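Local atomic coordinates of CBS domain protein (Sulfolobus tokodaii, PDB entry 2EF7), a protein that is of uncertain function but, as a protein built from a tandem pair of CBS domains, probably acts as a regulatory module that may bind adenosine-containing ligands. Residues A21-I26 with R53-A58; N44-I49 with P102-K107; T87-L92 with R117-A122. All blocks are in the same frame, centred on the assembly; numbering follows the deposited sequence.

Interaction 1 of 3, residues A21-I26 with R53-A58; sequences AKLNDI and RDIVKA
Ile55 and Ala58, on one side of helix 52-60, face Leu23 and Ile26 in the first turn of helix 23-33. The two segments together bury 157 Å² and are nearest in backbone at Leu23 and Ile55, whose CA atoms lie 7.3 Å apart. Along the second segment, Arg53 forms a salt bridge through NE with Glu52 of the second subunit, the same subunit on which Val56, its CB turned away from helix 23-33, packs at Ala27 and Lys57 at Thr31. Asp54 bonds through OD2 to Thr51 N and to the hydroxyl of Thr74, tying this turn to the end of strand 45-51 and to strand 74-75. Ile55 takes part in two of the three contacts, one through each branch. Its CG1 stands beside the backbone N (chi1 -74°) and the chain then runs on extended, which carries CD1 to within 4.5 Å of Ile26 CG2. Its other branch, CG2, lies 4.4 Å from Leu23 CD2, so that one isoleucine is met by successive inward-facing residues of the partner helix. One turn after Ile55 comes Ala58, whose CB meets Leu23 CD1 at 4.2 Å. Leu23 therefore divides its two methyls between the residues, CD2 going to Ile55 and CD1 to Ala58. Phe72 packs on Leu23, Ile55 and Ala58 from the same chain, and Ile50 touches both isoleucines, so the contact belongs to the shared core of a CBS domain. All three cross-segment contacts are between aliphatic carbons, and the four residues are buried. That chemistry implies cohesion by van der Waals packing and exclusion of water, with little directional constraint.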
# COMPACT_ATOMS: atom_id res chain seq x y z
N ALA A 21 20.65 25.17 -14.28
CA ALA A 21 21.15 23.95 -14.90
C ALA A 21 20.42 23.79 -16.23
O ALA A 21 19.24 24.10 -16.33
CB ALA A 21 20.88 22.77 -14.00
N LYS A 22 21.12 23.29 -17.25
CA LYS A 22 20.50 23.13 -18.57
C LYS A 22 19.70 21.83 -18.70
O LYS A 22 20.05 20.82 -18.10
CB LYS A 22 21.56 23.19 -19.67
CG LYS A 22 22.36 24.49 -19.70
CD LYS A 22 23.54 24.37 -20.65
CE LYS A 22 24.41 25.61 -20.64
NZ LYS A 22 23.70 26.81 -21.15
N LEU A 23 18.65 21.87 -19.50
CA LEU A 23 17.79 20.71 -19.69
C LEU A 23 18.59 19.45 -19.99
O LEU A 23 18.39 18.43 -19.34
CB LEU A 23 16.77 20.98 -20.80
CG LEU A 23 15.74 19.88 -21.08
CD1 LEU A 23 14.50 20.49 -21.72
CD2 LEU A 23 16.33 18.81 -22.00
N ASN A 24 19.50 19.51 -20.95
CA ASN A 24 20.26 18.31 -21.27
C ASN A 24 21.10 17.78 -20.12
O ASN A 24 21.23 16.56 -19.96
CB ASN A 24 21.13 18.51 -22.52
CG ASN A 24 22.26 19.48 -22.29
OD1 ASN A 24 22.04 20.63 -21.90
ND2 ASN A 24 23.48 19.03 -22.54
N ASP A 25 21.67 18.66 -19.30
CA ASP A 25 22.47 18.19 -18.18
C ASP A 25 21.57 17.55 -17.12
O ASP A 25 21.94 16.54 -16.50
CB ASP A 25 23.29 19.33 -17.55
CG ASP A 25 24.34 19.87 -18.49
OD1 ASP A 25 24.92 19.06 -19.25
OD2 ASP A 25 24.61 21.09 -18.47
N ILE A 26 20.40 18.13 -16.94
CA ILE A 26 19.44 17.59 -15.97
C ILE A 26 18.98 16.21 -16.43
O ILE A 26 18.89 15.28 -15.62
CB ILE A 26 18.21 18.52 -15.84
CG1 ILE A 26 18.65 19.89 -15.33
CG2 ILE A 26 17.19 17.88 -14.92
CD1 ILE A 26 17.58 20.99 -15.51
N ARG A 53 8.05 14.25 -16.95
CA ARG A 53 6.98 14.88 -17.71
C ARG A 53 7.28 16.35 -18.00
O ARG A 53 6.99 16.86 -19.09
CB ARG A 53 5.65 14.75 -16.97
CG ARG A 53 4.49 15.41 -17.69
CD ARG A 53 3.18 14.77 -17.28
NE ARG A 53 3.25 13.32 -17.42
CZ ARG A 53 2.20 12.50 -17.33
NH1 ARG A 53 0.99 12.99 -17.11
NH2 ARG A 53 2.37 11.19 -17.47
N ASP A 54 7.87 17.04 -17.02
CA ASP A 54 8.21 18.44 -17.21
C ASP A 54 9.22 18.56 -18.34
O ASP A 54 9.16 19.50 -19.12
CB ASP A 54 8.80 19.05 -15.95
CG ASP A 54 7.77 19.22 -14.86
OD1 ASP A 54 6.61 19.53 -15.19
OD2 ASP A 54 8.13 19.06 -13.67
N ILE A 55 10.14 17.60 -18.41
CA ILE A 55 11.14 17.62 -19.47
C ILE A 55 10.48 17.40 -20.82
O ILE A 55 10.72 18.15 -21.76
CB ILE A 55 12.22 16.54 -19.23
CG1 ILE A 55 13.14 16.99 -18.09
CG2 ILE A 55 13.05 16.32 -20.50
CD1 ILE A 55 14.33 16.08 -17.87
N VAL A 56 9.63 16.38 -20.92
CA VAL A 56 8.95 16.07 -22.17
C VAL A 56 8.08 17.24 -22.61
O VAL A 56 8.01 17.57 -23.78
CB VAL A 56 8.09 14.81 -22.04
CG1 VAL A 56 7.25 14.62 -23.32
CG2 VAL A 56 8.97 13.61 -21.82
N LYS A 57 7.41 17.85 -21.64
CA LYS A 57 6.54 18.97 -21.94
C LYS A 57 7.34 20.13 -22.54
O LYS A 57 6.95 20.71 -23.55
CB LYS A 57 5.84 19.42 -20.65
CG LYS A 57 4.58 20.22 -20.85
CD LYS A 57 3.43 19.61 -20.07
CE LYS A 57 3.70 19.59 -18.57
NZ LYS A 57 2.55 19.01 -17.81
N ALA A 58 8.48 20.45 -21.94
CA ALA A 58 9.30 21.56 -22.45
C ALA A 58 9.77 21.28 -23.87
O ALA A 58 9.81 22.19 -24.71
CB ALA A 58 10.48 21.80 -21.54

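Interaction 2 of 3, residues N44-I49 with P102-K107; sequences NKPVGI and PVVDDK
Pro46 meets Pro102 and Val104 with its ring atoms, and the three side chains form the apolar centre of the contact. The two prolines slide past each other in opposite directions: Pro46 CB and Pro102 CB are 4.0 Å apart, and Pro46 CG is equally near that same Pro102 carbon. Against Val104 the Pro46 ring lies at a slant, touching with its CD and CG atoms. Val104 CG1 approaches Pro46 CD to 3.6 Å and CG to 3.7 Å. This methyl stands beside the backbone N, anti to the carbonyl carbon (chi1 -65°), a rotation that offers it to the proline ring. One residue before Pro46, the end of the Lys45 chain comes near the turn, bent only at chi4 (56°), with CE 3.3 Å from Lys107 O. Lys45 NZ is 3.5 Å from Lys107 O, a proximity that may be electrostatically favourable but is not counted as a hydrogen bond. Lys107 lies in a compact turn. Asp105 OD2 accepts from Lys107 N at 2.9 Å, an Asx turn in which the N-H comes from above the carboxylate plane (53° out of it), and the same oxygen also takes Asn109 N. Lys107 NZ makes a salt bridge with Asp106 OD2 (3.0 Å). Pro46 also packs on Ile39 and Leu110, and Pro102 on Ile113, so the proline pair joins the faces of two separate sheets. Strand 45-51 runs antiparallel to strand 37-42, with a classic beta bulge where Val47 and Gly48 both face Val40. Strand 100-104 lies between strands 80-81 and 110-115 of the other sheet, and the contact thus bridges the two CBS domains of the chain.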
# COMPACT_ATOMS: atom_id res chain seq x y z
N ASN A 44 21.11 26.00 -2.54
CA ASN A 44 20.71 24.96 -1.59
C ASN A 44 19.24 25.01 -1.16
O ASN A 44 18.75 24.10 -0.48
CB ASN A 44 21.58 25.00 -0.34
CG ASN A 44 23.05 24.85 -0.65
OD1 ASN A 44 23.45 23.96 -1.40
ND2 ASN A 44 23.87 25.73 -0.07
N LYS A 45 18.53 26.06 -1.54
CA LYS A 45 17.13 26.17 -1.14
C LYS A 45 16.20 25.75 -2.28
O LYS A 45 16.34 26.23 -3.40
CB LYS A 45 16.83 27.60 -0.69
CG LYS A 45 17.69 28.02 0.51
CD LYS A 45 17.39 29.43 0.96
CE LYS A 45 18.10 29.77 2.28
NZ LYS A 45 19.57 29.57 2.21
N PRO A 46 15.24 24.85 -1.99
CA PRO A 46 14.26 24.34 -2.96
C PRO A 46 13.39 25.43 -3.58
O PRO A 46 12.76 26.19 -2.85
CB PRO A 46 13.41 23.38 -2.12
CG PRO A 46 14.27 23.03 -0.95
CD PRO A 46 14.97 24.32 -0.64
N VAL A 47 13.36 25.50 -4.91
CA VAL A 47 12.52 26.49 -5.59
C VAL A 47 11.57 25.82 -6.57
O VAL A 47 10.74 26.47 -7.21
CB VAL A 47 13.35 27.54 -6.35
CG1 VAL A 47 13.98 28.51 -5.37
CG2 VAL A 47 14.41 26.86 -7.18
N GLY A 48 11.69 24.50 -6.69
CA GLY A 48 10.81 23.80 -7.60
C GLY A 48 11.19 22.35 -7.79
O GLY A 48 12.01 21.80 -7.05
N ILE A 49 10.57 21.72 -8.78
CA ILE A 49 10.83 20.32 -9.09
C ILE A 49 10.68 20.07 -10.59
O ILE A 49 9.85 20.69 -11.25
CB ILE A 49 9.86 19.40 -8.32
CG1 ILE A 49 10.23 17.94 -8.54
CG2 ILE A 49 8.43 19.66 -8.76
CD1 ILE A 49 9.31 16.96 -7.82
N PRO A 102 9.47 18.99 -0.07
CA PRO A 102 10.91 19.09 0.11
C PRO A 102 11.10 19.38 1.61
O PRO A 102 10.27 20.07 2.21
CB PRO A 102 11.29 20.30 -0.73
CG PRO A 102 10.29 20.27 -1.82
CD PRO A 102 9.01 19.94 -1.10
N VAL A 103 12.16 18.86 2.21
CA VAL A 103 12.40 19.11 3.63
C VAL A 103 13.67 19.94 3.74
O VAL A 103 14.68 19.63 3.08
CB VAL A 103 12.58 17.78 4.42
CG1 VAL A 103 12.74 18.09 5.92
CG2 VAL A 103 11.37 16.86 4.20
N VAL A 104 13.64 20.99 4.55
CA VAL A 104 14.81 21.85 4.73
C VAL A 104 15.23 21.91 6.19
O VAL A 104 14.48 21.52 7.09
CB VAL A 104 14.53 23.30 4.26
CG1 VAL A 104 14.28 23.33 2.76
CG2 VAL A 104 13.35 23.88 5.03
N ASP A 105 16.44 22.40 6.45
CA ASP A 105 16.89 22.54 7.83
C ASP A 105 16.48 23.94 8.27
O ASP A 105 15.84 24.66 7.51
CB ASP A 105 18.40 22.31 7.94
CG ASP A 105 19.22 23.26 7.08
OD1 ASP A 105 20.41 22.96 6.85
OD2 ASP A 105 18.69 24.31 6.64
N ASP A 106 16.85 24.31 9.49
CA ASP A 106 16.51 25.62 10.04
C ASP A 106 17.00 26.81 9.20
O ASP A 106 16.48 27.91 9.30
CB ASP A 106 17.06 25.74 11.47
CG ASP A 106 18.57 25.50 11.55
OD1 ASP A 106 19.03 24.38 11.22
OD2 ASP A 106 19.30 26.43 11.93
N LYS A 107 18.02 26.58 8.37
CA LYS A 107 18.54 27.66 7.54
C LYS A 107 17.89 27.67 6.15
O LYS A 107 18.22 28.52 5.31
CB LYS A 107 20.06 27.54 7.42
CG LYS A 107 20.81 27.84 8.73
CD LYS A 107 20.62 29.30 9.15
CE LYS A 107 21.38 29.65 10.43
NZ LYS A 107 20.79 29.04 11.65

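Interaction 3 of 3, residues T87-L92 with R117-A122; sequences TGALAL and RDITRA
Ile119 reaches across to Ala89 and Leu90, and its side chain can be followed outward. CB touches nothing of the partner segment and serves as the branch point. From it CG2 of Ile119 goes anti to the backbone N and passes Leu90 CB at 4.4 Å, a loose approach. The other branch, CG1, stands beside the backbone N (chi1 -63°) and still makes no close contact, but the extended second torsion (chi2 -178°) sends CD1 straight on to the partner helix. This methyl does most of the touching. Ile119 CD1 settles against the backbone at Leu90, 3.7 Å from CA, and lies 3.9 Å from Leu90 CB and 4.0 Å from Leu90 CD1. Ala89 CB is 4.3 Å from Ile119 CD1. The CA atoms of Leu90 and Ile119 are 7.1 Å apart, a separation at which the isoleucine tip reaches the helix backbone itself. Beyond this hydrophobic seam, Arg121 grips Asp118 OD1 end-on through NH1 and NH2, within helix 116-126. Ile86 and Met93 of helix 86-96 also touch Ile119, and Val6 touches Ala89, so the contact joins the two helices of the second CBS domain, where Thr87 and Thr120 also pack on the third subunit.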
# COMPACT_ATOMS: atom_id res chain seq x y z
N THR A 87 2.70 15.15 11.77
CA THR A 87 1.40 15.72 11.44
C THR A 87 1.51 17.12 10.87
O THR A 87 0.61 17.57 10.17
CB THR A 87 0.48 15.73 12.67
OG1 THR A 87 1.07 16.48 13.73
CG2 THR A 87 0.24 14.31 13.13
N GLY A 88 2.61 17.80 11.16
CA GLY A 88 2.80 19.12 10.61
C GLY A 88 2.95 19.01 9.11
O GLY A 88 2.36 19.77 8.34
N ALA A 89 3.76 18.04 8.68
CA ALA A 89 3.97 17.80 7.26
C ALA A 89 2.62 17.41 6.65
O ALA A 89 2.27 17.84 5.54
CB ALA A 89 4.99 16.68 7.06
N LEU A 90 1.85 16.62 7.38
CA LEU A 90 0.53 16.18 6.93
C LEU A 90 -0.41 17.36 6.71
O LEU A 90 -1.11 17.44 5.70
CB LEU A 90 -0.09 15.24 7.95
CG LEU A 90 -1.47 14.69 7.56
CD1 LEU A 90 -1.38 13.94 6.24
CD2 LEU A 90 -1.97 13.78 8.66
N ALA A 91 -0.42 18.28 7.67
CA ALA A 91 -1.30 19.43 7.55
C ALA A 91 -0.94 20.27 6.33
O ALA A 91 -1.82 20.80 5.66
CB ALA A 91 -1.23 20.27 8.81
N LEU A 92 0.36 20.36 6.03
CA LEU A 92 0.81 21.15 4.89
C LEU A 92 0.44 20.47 3.58
O LEU A 92 0.05 21.12 2.62
CB LEU A 92 2.33 21.39 4.97
CG LEU A 92 2.83 22.71 4.40
CD1 LEU A 92 2.13 23.86 5.11
CD2 LEU A 92 4.33 22.84 4.59
N ARG A 117 3.11 8.73 2.00
CA ARG A 117 3.29 7.33 2.39
C ARG A 117 4.23 7.23 3.58
O ARG A 117 4.10 6.32 4.41
CB ARG A 117 3.86 6.50 1.23
CG ARG A 117 2.94 6.38 0.03
CD ARG A 117 1.52 5.99 0.44
NE ARG A 117 0.68 5.72 -0.73
CZ ARG A 117 -0.65 5.77 -0.73
NH1 ARG A 117 -1.30 6.09 0.38
NH2 ARG A 117 -1.33 5.49 -1.84
N ASP A 118 5.18 8.16 3.67
CA ASP A 118 6.11 8.17 4.80
C ASP A 118 5.31 8.47 6.06
O ASP A 118 5.60 7.93 7.13
CB ASP A 118 7.19 9.25 4.63
CG ASP A 118 8.18 8.92 3.54
OD1 ASP A 118 8.68 7.77 3.51
OD2 ASP A 118 8.48 9.81 2.71
N ILE A 119 4.30 9.33 5.92
CA ILE A 119 3.45 9.71 7.04
C ILE A 119 2.63 8.55 7.60
O ILE A 119 2.59 8.33 8.81
CB ILE A 119 2.52 10.88 6.65
CG1 ILE A 119 3.38 12.10 6.29
CG2 ILE A 119 1.56 11.20 7.79
CD1 ILE A 119 2.60 13.33 5.93
N THR A 120 1.97 7.79 6.72
CA THR A 120 1.18 6.65 7.18
C THR A 120 2.07 5.56 7.77
O THR A 120 1.65 4.83 8.66
CB THR A 120 0.33 6.06 6.04
OG1 THR A 120 1.16 5.82 4.90
CG2 THR A 120 -0.79 7.00 5.67
N ARG A 121 3.30 5.44 7.26
CA ARG A 121 4.21 4.44 7.79
C ARG A 121 4.58 4.84 9.22
O ARG A 121 4.69 3.99 10.10
CB ARG A 121 5.49 4.34 6.95
CG ARG A 121 6.53 3.39 7.53
CD ARG A 121 7.68 3.10 6.57
NE ARG A 121 8.74 4.11 6.58
CZ ARG A 121 8.77 5.17 5.78
NH1 ARG A 121 7.81 5.38 4.90
NH2 ARG A 121 9.78 6.03 5.87
N ALA A 122 4.77 6.14 9.43
CA ALA A 122 5.11 6.67 10.75
C ALA A 122 3.94 6.43 11.71
O ALA A 122 4.14 6.16 12.90
CB ALA A 122 5.41 8.16 10.66

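Overall arrangement
The three contacts mark out the two-domain layout of a CBS pair. Interactions 1 and 3 lie on opposite sides of the chain's centre, their centres 30 Å apart and their nearest atoms about 17 Å apart, each joining the two helices of one CBS domain. Interaction 2 links one strand of each domain's sheet, its centre 20 Å from the first and 18 Å from the third. Along the chain, interaction 1 closes before interaction 3 opens, whereas interaction 2 crosses both. Strand 45-51 adjoins helix 52-60, and interactions 1 and 2 touch there (Asp54 OD2 to Ile49 O, 3.4 Å). Helix 86-96 precedes strand 100-104, yet interactions 2 and 3 stay about 7 Å apart at their nearest atoms. Both helical pairs border neighbouring subunits.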